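Local coordinates for protein similarities with probable monooxygenase (Photorhabdus luminescens, PDB 4HB9) that binds flavin-adenine dinucleotide and is probably a flavin-dependent monooxygenase of the aromatic-ring hydroxylase type, at residues A[28-33]-A[125-130]; A[83-88]-A[277-282]; A[69-74]-A[105-110]. All coordinates share one frame; numbering follows the deposited sequence.

Overall arrangement
From the N terminus, the chain runs through strand 26-30 into segment 28-33, whose partner 125-130 follows 92 residues later; contact 1 closes that loop and sets the edge strand of the parallel FAD-binding sheet. Within the loop, 69-74 pairs with 105-110, so contact 3 lies wholly inside contact 1 along the sequence and joins the end of helix 61-70 to a small antiparallel sheet. Segment 83-88 leaves from between the two halves of contact 3 and meets 277-282 far along the chain, so contact 2 crosses both others. It lies across the molecule from contact 1, their centres about 48 Å apart.

Contact 1: A[28-33]-A[125-130]; sequences TIYERN and TIQWNK. With FAD (flavin-adenine dinucleotide), chain B.
Thr125 starts the pairing by accepting the amide of Ile29 on its carbonyl oxygen (Ile29 N to Thr125 O, 3.0 Å). At Ile126 the strands run parallel and the two isoleucine side chains extend alongside one another on the same face of the sheet, with Ile29 CD1 4.0 Å from Ile126 CG1. Gln127 gives its N-H to the carbonyl of Ile29 (Gln127 N to Ile29 O, 2.7 Å) and takes the amide of Glu31 on its own carbonyl. Its CG reaches both the methyl of Thr28 and the Tyr30 ring, Gln127 CG lying 3.4 Å from Thr28 CG2. The six-membered edge of Trp128 meets Asn33 O in its plane, while Glu31 CG comes up to CE3 of the same ring at 3.7 Å. Asn129 N binds Asn33 O, and Lys130 N binds Glu31 O at 2.8 Å; these two bonds continue the backbone pairing beyond Gln127.

Glu31 has CG anti to the backbone N (chi1 167°) and then bends at chi2, which turns its carboxylate to the adenosine ribose: OE1 accepts from FAD O3B, and OE2 from FAD O2B at 2.5 Å. Asn33 N holds OE2 from the anti side, and Arg32 NE also bonds FAD O2B while its guanidinium lays one face over adenine C8A. An acidic residue gripping the ribose hydroxyls at the C-terminal end of the second strand is the classic dinucleotide-binding signature of the Rossmann fold. Strand 3-7 flanks 28-30 on the side away from 126-127, the outermost strand; helix 11-22 packs on Ile29 and Thr125, and strand 152-155 covers Tyr30.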
loop_
_atom_site.group_PDB
_atom_site.type_symbol
_atom_site.label_atom_id
_atom_site.label_comp_id
_atom_site.label_asym_id
_atom_site.label_seq_id
_atom_site.Cartn_x
_atom_site.Cartn_y
_atom_site.Cartn_z
ATOM N N THR A 28 -6.887 -21.070 -0.894
ATOM C CA THR A 28 -6.067 -20.968 -2.078
ATOM C C THR A 28 -6.011 -19.506 -2.528
ATOM O O THR A 28 -7.013 -18.773 -2.438
ATOM C CB THR A 28 -6.660 -21.830 -3.224
ATOM O OG1 THR A 28 -6.812 -23.184 -2.781
ATOM C CG2 THR A 28 -5.778 -21.803 -4.427
ATOM N N ILE A 29 -4.836 -19.086 -3.003
ATOM C CA ILE A 29 -4.672 -17.773 -3.585
ATOM C C ILE A 29 -4.383 -17.902 -5.051
ATOM O O ILE A 29 -3.537 -18.686 -5.446
ATOM C CB ILE A 29 -3.475 -16.992 -2.969
ATOM C CG1 ILE A 29 -3.676 -16.748 -1.471
ATOM C CG2 ILE A 29 -3.290 -15.673 -3.701
ATOM C CD1 ILE A 29 -2.420 -16.234 -0.791
ATOM N N TYR A 30 -5.051 -17.092 -5.858
ATOM C CA TYR A 30 -4.805 -17.029 -7.295
ATOM C C TYR A 30 -4.196 -15.666 -7.618
ATOM O O TYR A 30 -4.795 -14.629 -7.369
ATOM C CB TYR A 30 -6.099 -17.270 -8.090
ATOM C CG TYR A 30 -6.815 -18.516 -7.619
ATOM C CD1 TYR A 30 -6.493 -19.779 -8.139
ATOM C CD2 TYR A 30 -7.769 -18.445 -6.619
ATOM C CE1 TYR A 30 -7.141 -20.923 -7.681
ATOM C CE2 TYR A 30 -8.408 -19.578 -6.162
ATOM C CZ TYR A 30 -8.098 -20.801 -6.700
ATOM O OH TYR A 30 -8.759 -21.911 -6.217
ATOM N N GLU A 31 -2.988 -15.701 -8.158
ATOM C CA GLU A 31 -2.182 -14.499 -8.418
ATOM C C GLU A 31 -1.839 -14.394 -9.885
ATOM O O GLU A 31 -1.395 -15.368 -10.495
ATOM C CB GLU A 31 -0.892 -14.539 -7.571
ATOM C CG GLU A 31 0.169 -13.521 -7.973
ATOM C CD GLU A 31 -0.325 -12.075 -7.892
ATOM O OE1 GLU A 31 -0.941 -11.717 -6.874
ATOM O OE2 GLU A 31 -0.075 -11.302 -8.843
ATOM N N ARG A 32 -2.025 -13.200 -10.453
ATOM C CA ARG A 32 -1.797 -12.996 -11.888
ATOM C C ARG A 32 -0.321 -13.079 -12.278
ATOM O O ARG A 32 -0.010 -13.530 -13.355
ATOM C CB ARG A 32 -2.384 -11.679 -12.375
ATOM C CG ARG A 32 -1.703 -10.442 -11.816
ATOM C CD ARG A 32 -2.267 -9.164 -12.393
ATOM N NE ARG A 32 -1.683 -8.026 -11.687
ATOM C CZ ARG A 32 -1.998 -6.761 -11.917
ATOM N NH1 ARG A 32 -2.883 -6.449 -12.861
ATOM N NH2 ARG A 32 -1.408 -5.811 -11.209
ATOM N N ASN A 33 0.583 -12.637 -11.412
ATOM C CA ASN A 33 2.004 -12.664 -11.738
ATOM C C ASN A 33 2.623 -14.040 -11.612
ATOM O O ASN A 33 2.048 -14.971 -11.004
ATOM C CB ASN A 33 2.758 -11.662 -10.867
ATOM C CG ASN A 33 2.313 -10.218 -11.103
ATOM O OD1 ASN A 33 2.251 -9.421 -10.165
ATOM N ND2 ASN A 33 1.987 -9.882 -12.339
ATOM N N THR A 125 0.192 -22.815 -1.574
ATOM C CA THR A 125 -1.106 -22.135 -1.439
ATOM C C THR A 125 -1.349 -21.188 -2.617
ATOM O O THR A 125 -2.493 -21.017 -3.066
ATOM C CB THR A 125 -1.153 -21.302 -0.145
ATOM O OG1 THR A 125 -1.019 -22.170 0.976
ATOM C CG2 THR A 125 -2.459 -20.506 0.006
ATOM N N ILE A 126 -0.281 -20.527 -3.074
ATOM C CA ILE A 126 -0.388 -19.535 -4.140
ATOM C C ILE A 126 -0.318 -20.226 -5.473
ATOM O O ILE A 126 0.634 -20.950 -5.749
ATOM C CB ILE A 126 0.722 -18.487 -4.086
ATOM C CG1 ILE A 126 0.667 -17.752 -2.756
ATOM C CG2 ILE A 126 0.567 -17.503 -5.235
ATOM C CD1 ILE A 126 1.911 -16.953 -2.468
ATOM N N GLN A 127 -1.345 -20.003 -6.284
ATOM C CA GLN A 127 -1.396 -20.482 -7.657
ATOM C C GLN A 127 -1.024 -19.311 -8.548
ATOM O O GLN A 127 -1.804 -18.359 -8.723
ATOM C CB GLN A 127 -2.808 -20.961 -7.985
ATOM C CG GLN A 127 -3.469 -21.755 -6.869
ATOM C CD GLN A 127 -2.662 -22.955 -6.419
ATOM O OE1 GLN A 127 -2.530 -23.238 -5.196
ATOM N NE2 GLN A 127 -2.141 -23.700 -7.389
ATOM N N TRP A 128 0.174 -19.392 -9.115
ATOM C CA TRP A 128 0.738 -18.319 -9.909
ATOM C C TRP A 128 0.168 -18.361 -11.311
ATOM O O TRP A 128 -0.370 -19.383 -11.723
ATOM C CB TRP A 128 2.265 -18.455 -9.958
ATOM C CG TRP A 128 2.910 -18.471 -8.598
ATOM C CD1 TRP A 128 3.310 -19.565 -7.898
ATOM C CD2 TRP A 128 3.205 -17.335 -7.778
ATOM N NE1 TRP A 128 3.844 -19.184 -6.689
ATOM C CE2 TRP A 128 3.805 -17.817 -6.597
ATOM C CE3 TRP A 128 3.008 -15.958 -7.922
ATOM C CZ2 TRP A 128 4.214 -16.966 -5.553
ATOM C CZ3 TRP A 128 3.446 -15.096 -6.877
ATOM C CH2 TRP A 128 4.032 -15.617 -5.717
ATOM N N ASN A 129 0.270 -17.236 -12.025
ATOM C CA ASN A 129 -0.171 -17.110 -13.414
ATOM C C ASN A 129 -1.660 -17.368 -13.608
ATOM O O ASN A 129 -2.079 -17.950 -14.599
ATOM C CB ASN A 129 0.643 -18.028 -14.321
ATOM C CG ASN A 129 2.136 -17.828 -14.146
ATOM O OD1 ASN A 129 2.685 -16.810 -14.570
ATOM N ND2 ASN A 129 2.796 -18.790 -13.509
ATOM N N LYS A 130 -2.440 -16.923 -12.641
ATOM C CA LYS A 130 -3.863 -17.103 -12.624
ATOM C C LYS A 130 -4.487 -15.721 -12.555
ATOM O O LYS A 130 -4.580 -15.116 -11.475
ATOM C CB LYS A 130 -4.251 -17.953 -11.415
ATOM C CG LYS A 130 -3.787 -19.396 -11.523
ATOM C CD LYS A 130 -4.838 -20.198 -12.282
ATOM C CE LYS A 130 -4.345 -21.524 -12.797
ATOM N NZ LYS A 130 -5.537 -22.322 -13.223
HETATM P PA FAD B . -1.554 -5.312 -3.498
HETATM O O1A FAD B . -0.530 -5.477 -2.406
HETATM O O2A FAD B . -1.449 -4.358 -4.639
HETATM O O5B FAD B . -1.875 -6.764 -4.089
HETATM C C5B FAD B . -2.788 -6.964 -5.152
HETATM C C4B FAD B . -2.392 -8.292 -5.767
HETATM O O4B FAD B . -3.440 -8.718 -6.656
HETATM C C3B FAD B . -1.084 -8.228 -6.579
HETATM O O3B FAD B . -0.223 -9.327 -6.277
HETATM C C2B FAD B . -1.592 -8.279 -8.006
HETATM O O2B FAD B . -0.695 -8.831 -8.951
HETATM C C1B FAD B . -2.834 -9.167 -7.848
HETATM N N9A FAD B . -3.844 -9.055 -8.902
HETATM C C8A FAD B . -4.359 -7.918 -9.441
HETATM N N7A FAD B . -5.336 -8.207 -10.348
HETATM C C5A FAD B . -5.429 -9.554 -10.384
HETATM C C6A FAD B . -6.259 -10.506 -11.147
HETATM N N6A FAD B . -7.133 -9.989 -12.041
HETATM N N1A FAD B . -6.076 -11.826 -10.940
HETATM C C2A FAD B . -5.192 -12.280 -10.023
HETATM N N3A FAD B . -4.400 -11.477 -9.285
HETATM C C4A FAD B . -4.481 -10.113 -9.426
HETATM N N1 FAD B . 1.163 1.479 2.756
HETATM C C2 FAD B . 1.415 1.624 4.077
HETATM O O2 FAD B . 0.591 1.200 4.961
HETATM N N3 FAD B . 2.554 2.213 4.486
HETATM C C4 FAD B . 3.474 2.739 3.671
HETATM O O4 FAD B . 4.508 3.283 4.143
HETATM C C4X FAD B . 3.250 2.659 2.225
HETATM N N5 FAD B . 4.142 3.153 1.319
HETATM C C5X FAD B . 3.877 3.058 -0.004
HETATM C C6 FAD B . 4.763 3.579 -0.940
HETATM C C7 FAD B . 4.515 3.484 -2.311
HETATM C C7M FAD B . 5.484 4.053 -3.332
HETATM C C8 FAD B . 3.283 2.830 -2.782
HETATM C C8M FAD B . 2.991 2.701 -4.261
HETATM C C9 FAD B . 2.392 2.306 -1.851
HETATM C C9A FAD B . 2.629 2.387 -0.479
HETATM N N10 FAD B . 1.718 1.855 0.461
HETATM C C10 FAD B . 1.994 1.982 1.818
HETATM C "C1'" FAD B . 0.444 1.225 0.059
HETATM C "C2'" FAD B . 0.530 -0.297 -0.037
HETATM O "O2'" FAD B . 1.646 -0.697 -0.815
HETATM C "C3'" FAD B . -0.751 -0.825 -0.679
HETATM O "O3'" FAD B . -1.864 -0.136 -0.110
HETATM C "C4'" FAD B . -0.905 -2.316 -0.417
HETATM O "O4'" FAD B . -0.067 -3.002 -1.328
HETATM C "C5'" FAD B . -2.328 -2.795 -0.609
HETATM O "O5'" FAD B . -2.340 -4.181 -0.341
HETATM P P FAD B . -3.323 -5.102 -1.223
HETATM O O1P FAD B . -3.022 -6.508 -0.763
HETATM O O2P FAD B . -4.720 -4.546 -1.136
HETATM O O3P FAD B . -2.931 -4.925 -2.770
#

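Contact 2: A[83-88]-A[277-282]; sequences ERMRLL and SWDPSL
The backbones touch at one point, where Asp279 N donates to Glu83 O over 2.9 Å, nearly in line with the C=O bond though bent at the hydrogen (140°), and Trp278 CA makes a C-H...O contact with the same oxygen. Beside this bond the Glu83 side chain lies over the indole of Trp278 and crosses it at about a right angle. Its CB stands 3.7 Å from the centroid of the five-membered ring and only 13° off the normal, a CH-pi contact over the face, while Glu83 CG approaches CD1 of Trp278 at 3.6 Å. With CG placed between the backbone N and the carbonyl carbon (chi1 80°) and a further bend at chi2, the Glu83 carboxylate is carried away from the ring. There a water donates to both Glu83 OE2 and Ser277 OG, a bridge between the segments.

Arg84 leads off from the opposite segment at its CB, yet bends at chi2 and chi3 bring the guanidinium back. NH1 of Arg84 donates to Ser277 O at 3.0 Å, meeting a lone pair in the carbonyl plane, and the oxygen in turn lies at the edge of the guanidinium. Met85, modelled as selenomethionine in two conformations, brings its CB to 3.6 Å from Asp279 OD1. The other carboxylate oxygen, OD2, accepts the backbone N of Ser281 at 3.2 Å, from above the carboxylate plane, the capping bond that makes Asp279 the N-cap of helix 280-287. Ser281 OG is a second donor to Asp279 OD2, at 2.7 Å on the anti side.

The contact thus joins the turn between strands 79-81 and 87-89 to the start of that helix. Strands 210-212 and 218-228 pack against it, Ile212 touching both Glu83 and Trp278 and Leu220 touching Trp278.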
loop_
_atom_site.group_PDB
_atom_site.type_symbol
_atom_site.label_atom_id
_atom_site.label_comp_id
_atom_site.label_asym_id
_atom_site.label_seq_id
_atom_site.Cartn_x
_atom_site.Cartn_y
_atom_site.Cartn_z
ATOM N N GLU A 83 10.073 27.088 3.543
ATOM C CA GLU A 83 10.947 26.700 2.446
ATOM C C GLU A 83 12.349 27.343 2.541
ATOM O O GLU A 83 13.169 27.171 1.654
ATOM C CB GLU A 83 10.278 27.011 1.119
ATOM C CG GLU A 83 10.349 28.457 0.650
ATOM C CD GLU A 83 9.435 29.425 1.394
ATOM O OE1 GLU A 83 8.855 29.114 2.464
ATOM O OE2 GLU A 83 9.328 30.555 0.898
ATOM N N ARG A 84 12.606 28.094 3.604
ATOM C CA ARG A 84 13.904 28.753 3.793
ATOM C C ARG A 84 14.544 28.209 5.073
ATOM O O ARG A 84 15.228 28.930 5.781
ATOM C CB ARG A 84 13.737 30.280 3.852
ATOM C CG ARG A 84 13.104 30.921 2.623
ATOM C CD ARG A 84 14.070 31.092 1.456
ATOM N NE ARG A 84 15.051 32.158 1.680
ATOM C CZ ARG A 84 15.933 32.603 0.773
ATOM N NH1 ARG A 84 15.974 32.116 -0.465
ATOM N NH2 ARG A 84 16.774 33.567 1.103
HETATM N N MSE A 85 14.267 26.932 5.338
HETATM C CA MSE A 85 14.897 26.239 6.464
HETATM C C MSE A 85 14.532 26.742 7.847
HETATM O O MSE A 85 15.245 26.428 8.805
HETATM C CB MSE A 85 16.421 26.360 6.276
HETATM C CG MSE A 85 17.168 25.073 6.615
HETATM SE SE MSE A 85 19.115 25.397 6.570
HETATM C CE MSE A 85 19.121 27.311 7.038
ATOM N N ARG A 86 13.483 27.546 7.974
ATOM C CA ARG A 86 13.054 28.019 9.295
ATOM C C ARG A 86 12.096 26.997 9.930
ATOM O O ARG A 86 11.026 26.721 9.382
ATOM C CB ARG A 86 12.363 29.385 9.194
ATOM C CG ARG A 86 12.146 30.062 10.551
ATOM C CD ARG A 86 11.781 31.544 10.439
ATOM N NE ARG A 86 10.396 31.752 10.005
ATOM C CZ ARG A 86 9.312 31.553 10.764
ATOM N NH1 ARG A 86 9.419 31.131 12.026
ATOM N NH2 ARG A 86 8.103 31.771 10.257
ATOM N N LEU A 87 12.486 26.451 11.084
ATOM C CA LEU A 87 11.640 25.546 11.854
ATOM C C LEU A 87 10.357 26.247 12.286
ATOM O O LEU A 87 10.414 27.303 12.918
ATOM C CB LEU A 87 12.398 25.020 13.081
ATOM C CG LEU A 87 11.724 23.929 13.915
ATOM C CD1 LEU A 87 11.425 22.686 13.090
ATOM C CD2 LEU A 87 12.573 23.552 15.122
ATOM N N LEU A 88 9.206 25.671 11.929
ATOM C CA LEU A 88 7.880 26.214 12.297
ATOM C C LEU A 88 7.281 25.524 13.515
ATOM O O LEU A 88 6.673 26.165 14.372
ATOM C CB LEU A 88 6.880 26.040 11.159
ATOM C CG LEU A 88 7.231 26.608 9.797
ATOM C CD1 LEU A 88 6.071 26.356 8.858
ATOM C CD2 LEU A 88 7.531 28.098 9.892
ATOM N N SER A 277 14.158 29.245 -5.182
ATOM C CA SER A 277 14.265 30.058 -3.957
ATOM C C SER A 277 14.220 29.225 -2.690
ATOM O O SER A 277 14.599 29.708 -1.629
ATOM C CB SER A 277 13.244 31.218 -3.901
ATOM O OG SER A 277 11.993 30.824 -3.341
ATOM N N TRP A 278 13.796 27.964 -2.769
ATOM C CA TRP A 278 13.763 27.145 -1.563
ATOM C C TRP A 278 15.196 26.773 -1.187
ATOM O O TRP A 278 16.124 26.846 -2.003
ATOM C CB TRP A 278 12.956 25.844 -1.738
ATOM C CG TRP A 278 11.535 25.980 -2.117
ATOM C CD1 TRP A 278 10.912 27.056 -2.671
ATOM C CD2 TRP A 278 10.542 24.953 -2.002
ATOM N NE1 TRP A 278 9.581 26.763 -2.896
ATOM C CE2 TRP A 278 9.342 25.472 -2.509
ATOM C CE3 TRP A 278 10.562 23.644 -1.514
ATOM C CZ2 TRP A 278 8.152 24.728 -2.528
ATOM C CZ3 TRP A 278 9.396 22.898 -1.551
ATOM C CH2 TRP A 278 8.207 23.443 -2.052
ATOM N N ASP A 279 15.348 26.298 0.033
ATOM C CA ASP A 279 16.650 26.001 0.570
ATOM C C ASP A 279 17.463 25.027 -0.284
ATOM O O ASP A 279 16.938 24.011 -0.764
ATOM C CB ASP A 279 16.538 25.442 1.964
ATOM C CG ASP A 279 17.861 25.473 2.695
ATOM O OD1 ASP A 279 18.227 26.569 3.209
ATOM O OD2 ASP A 279 18.512 24.411 2.750
ATOM N N PRO A 280 18.760 25.326 -0.469
ATOM C CA PRO A 280 19.611 24.484 -1.306
ATOM C C PRO A 280 19.637 22.992 -0.950
ATOM O O PRO A 280 19.818 22.179 -1.830
ATOM C CB PRO A 280 21.005 25.099 -1.108
ATOM C CG PRO A 280 20.738 26.543 -0.866
ATOM C CD PRO A 280 19.439 26.578 -0.081
ATOM N N SER A 281 19.475 22.644 0.325
ATOM C CA SER A 281 19.483 21.230 0.754
ATOM C C SER A 281 18.368 20.431 0.082
ATOM O O SER A 281 18.528 19.253 -0.275
ATOM C CB SER A 281 19.362 21.145 2.277
ATOM O OG SER A 281 18.146 21.751 2.748
ATOM N N LEU A 282 17.249 21.103 -0.150
ATOM C CA LEU A 282 16.112 20.479 -0.807
ATOM C C LEU A 282 16.462 20.241 -2.253
ATOM O O LEU A 282 16.135 19.197 -2.809
ATOM C CB LEU A 282 14.878 21.356 -0.663
ATOM C CG LEU A 282 14.510 21.573 0.797
ATOM C CD1 LEU A 282 13.457 22.665 0.958
ATOM C CD2 LEU A 282 14.063 20.278 1.454
HETATM O O HOH W 1 11.390 32.181 -0.400
#

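Contact 3: A[69-74]-A[105-110]; sequences EASRYI and QRLSIS
With CG anti to the carbonyl carbon in both residues (chi1 -61° in Tyr73, -66° in Leu107), the leucine side chain follows the flank of the tyrosine outward from the sheet, and Leu107 CD2 lies 3.7 Å from Tyr73 CD1. Ile74 has CG1 anti to its backbone N instead, which turns CG2 toward the neighbouring strand, 3.6 Å from Arg106 CB and close to Ser108 CB as well. The poorly ordered side chain of Gln105 lies near Tyr73 CB.

Between the strands, Arg72 and Ser108 form one hydrogen-bonded antiparallel pair and Ile74 and Arg106 the next. The shortest link is Ser108 N to Arg72 O at 2.6 Å, answered by Arg72 N to Ser108 O at 3.0 Å. Tyr73 and Leu107 form the non-hydrogen-bonded pair between them, putting their side chains on one face of the sheet and those of Arg72, Ile74, Arg106 and Ser108 on the other. This is the edge of a three-stranded antiparallel sheet in which 106-110 is the middle strand and 44-47 its other neighbour. His46 of that neighbour, an FAD-binding residue, touches both Ile74 and Ser108.

Ahead of the ladder, helix 61-70 ends and Ala70 CB packs on Ile109 CD1 at 3.8 Å. Ser71 CA makes a C-H...O contact with Ser108 O, while Ser71 OG is bonded to Phe67 O within that helix.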
loop_
_atom_site.group_PDB
_atom_site.type_symbol
_atom_site.label_atom_id
_atom_site.label_comp_id
_atom_site.label_asym_id
_atom_site.label_seq_id
_atom_site.Cartn_x
_atom_site.Cartn_y
_atom_site.Cartn_z
ATOM N N GLU A 69 13.494 -9.169 12.267
ATOM C CA GLU A 69 14.892 -9.103 11.821
ATOM C C GLU A 69 15.104 -8.106 10.664
ATOM O O GLU A 69 16.097 -7.379 10.638
ATOM C CB GLU A 69 15.360 -10.499 11.437
ATOM C CG GLU A 69 16.752 -10.611 10.834
ATOM C CD GLU A 69 17.880 -10.210 11.762
ATOM O OE1 GLU A 69 17.702 -10.249 13.000
ATOM O OE2 GLU A 69 18.976 -9.868 11.237
ATOM N N ALA A 70 14.171 -8.078 9.708
ATOM C CA ALA A 70 14.340 -7.251 8.513
ATOM C C ALA A 70 13.939 -5.792 8.721
ATOM O O ALA A 70 14.478 -4.903 8.054
ATOM C CB ALA A 70 13.568 -7.842 7.346
ATOM N N SER A 71 13.001 -5.535 9.625
ATOM C CA SER A 71 12.516 -4.194 9.821
ATOM C C SER A 71 13.470 -3.384 10.707
ATOM O O SER A 71 14.376 -3.949 11.301
ATOM C CB SER A 71 11.089 -4.213 10.385
ATOM O OG SER A 71 11.035 -4.820 11.662
ATOM N N ARG A 72 13.263 -2.069 10.720
ATOM C CA ARG A 72 13.958 -1.109 11.578
ATOM C C ARG A 72 12.910 -0.119 12.091
ATOM O O ARG A 72 11.849 0.057 11.473
ATOM C CB ARG A 72 15.036 -0.366 10.789
ATOM C CG ARG A 72 16.098 -1.282 10.198
ATOM C CD ARG A 72 16.972 -1.929 11.265
ATOM N NE ARG A 72 18.181 -2.502 10.654
ATOM C CZ ARG A 72 18.218 -3.628 9.957
ATOM N NH1 ARG A 72 17.113 -4.363 9.769
ATOM N NH2 ARG A 72 19.358 -4.042 9.444
ATOM N N TYR A 73 13.186 0.513 13.222
ATOM C CA TYR A 73 12.308 1.578 13.741
ATOM C C TYR A 73 12.413 2.859 12.912
ATOM O O TYR A 73 13.497 3.251 12.488
ATOM C CB TYR A 73 12.631 1.877 15.194
ATOM C CG TYR A 73 12.438 0.689 16.096
ATOM C CD1 TYR A 73 11.163 0.162 16.338
ATOM C CD2 TYR A 73 13.529 0.077 16.697
ATOM C CE1 TYR A 73 10.990 -0.940 17.162
ATOM C CE2 TYR A 73 13.367 -1.022 17.520
ATOM C CZ TYR A 73 12.102 -1.526 17.750
ATOM O OH TYR A 73 11.982 -2.618 18.576
ATOM N N ILE A 74 11.269 3.482 12.645
ATOM C CA ILE A 74 11.213 4.774 11.967
ATOM C C ILE A 74 10.375 5.677 12.860
ATOM O O ILE A 74 9.473 5.210 13.570
ATOM C CB ILE A 74 10.680 4.678 10.510
ATOM C CG1 ILE A 74 10.676 6.039 9.798
ATOM C CG2 ILE A 74 9.273 4.116 10.448
ATOM C CD1 ILE A 74 12.051 6.635 9.550
ATOM N N GLN A 105 6.248 5.614 16.831
ATOM C CA GLN A 105 7.387 4.776 16.430
ATOM C C GLN A 105 6.959 3.586 15.560
ATOM O O GLN A 105 6.497 2.571 16.074
ATOM C CB GLN A 105 8.123 4.261 17.666
ATOM C CG GLN A 105 9.498 3.678 17.366
ATOM C CD GLN A 105 10.600 4.728 17.351
ATOM O OE1 GLN A 105 10.382 5.879 16.959
ATOM N NE2 GLN A 105 11.796 4.332 17.776
ATOM N N ARG A 106 7.149 3.706 14.252
ATOM C CA ARG A 106 6.703 2.681 13.310
ATOM C C ARG A 106 7.829 1.708 12.950
ATOM O O ARG A 106 8.982 1.902 13.358
ATOM C CB ARG A 106 6.150 3.369 12.062
ATOM C CG ARG A 106 4.717 3.857 12.257
ATOM C CD ARG A 106 4.425 5.149 11.524
ATOM N NE ARG A 106 3.000 5.488 11.585
ATOM C CZ ARG A 106 2.357 5.928 12.671
ATOM N NH1 ARG A 106 2.987 6.088 13.832
ATOM N NH2 ARG A 106 1.056 6.203 12.603
ATOM N N LEU A 107 7.487 0.677 12.176
ATOM C CA LEU A 107 8.458 -0.261 11.657
ATOM C C LEU A 107 8.621 -0.057 10.161
ATOM O O LEU A 107 7.644 -0.027 9.417
ATOM C CB LEU A 107 8.014 -1.682 11.965
ATOM C CG LEU A 107 8.026 -1.975 13.467
ATOM C CD1 LEU A 107 7.228 -3.229 13.784
ATOM C CD2 LEU A 107 9.454 -2.120 13.940
ATOM N N SER A 108 9.858 0.048 9.728
ATOM C CA SER A 108 10.178 0.353 8.356
ATOM C C SER A 108 10.793 -0.879 7.713
ATOM O O SER A 108 11.680 -1.493 8.276
ATOM C CB SER A 108 11.122 1.565 8.309
ATOM O OG SER A 108 11.552 1.818 6.989
ATOM N N ILE A 109 10.262 -1.281 6.564
ATOM C CA ILE A 109 10.765 -2.444 5.837
ATOM C C ILE A 109 10.626 -2.191 4.332
ATOM O O ILE A 109 9.817 -1.363 3.913
ATOM C CB ILE A 109 10.019 -3.722 6.293
ATOM C CG1 ILE A 109 10.687 -4.992 5.732
ATOM C CG2 ILE A 109 8.532 -3.579 5.990
ATOM C CD1 ILE A 109 10.191 -6.302 6.336
ATOM N N SER A 110 11.428 -2.862 3.504
ATOM C CA SER A 110 11.246 -2.718 2.073
ATOM C C SER A 110 10.012 -3.515 1.682
ATOM O O SER A 110 9.686 -4.515 2.321
ATOM C CB SER A 110 12.460 -3.210 1.273
ATOM O OG SER A 110 12.653 -4.598 1.454
#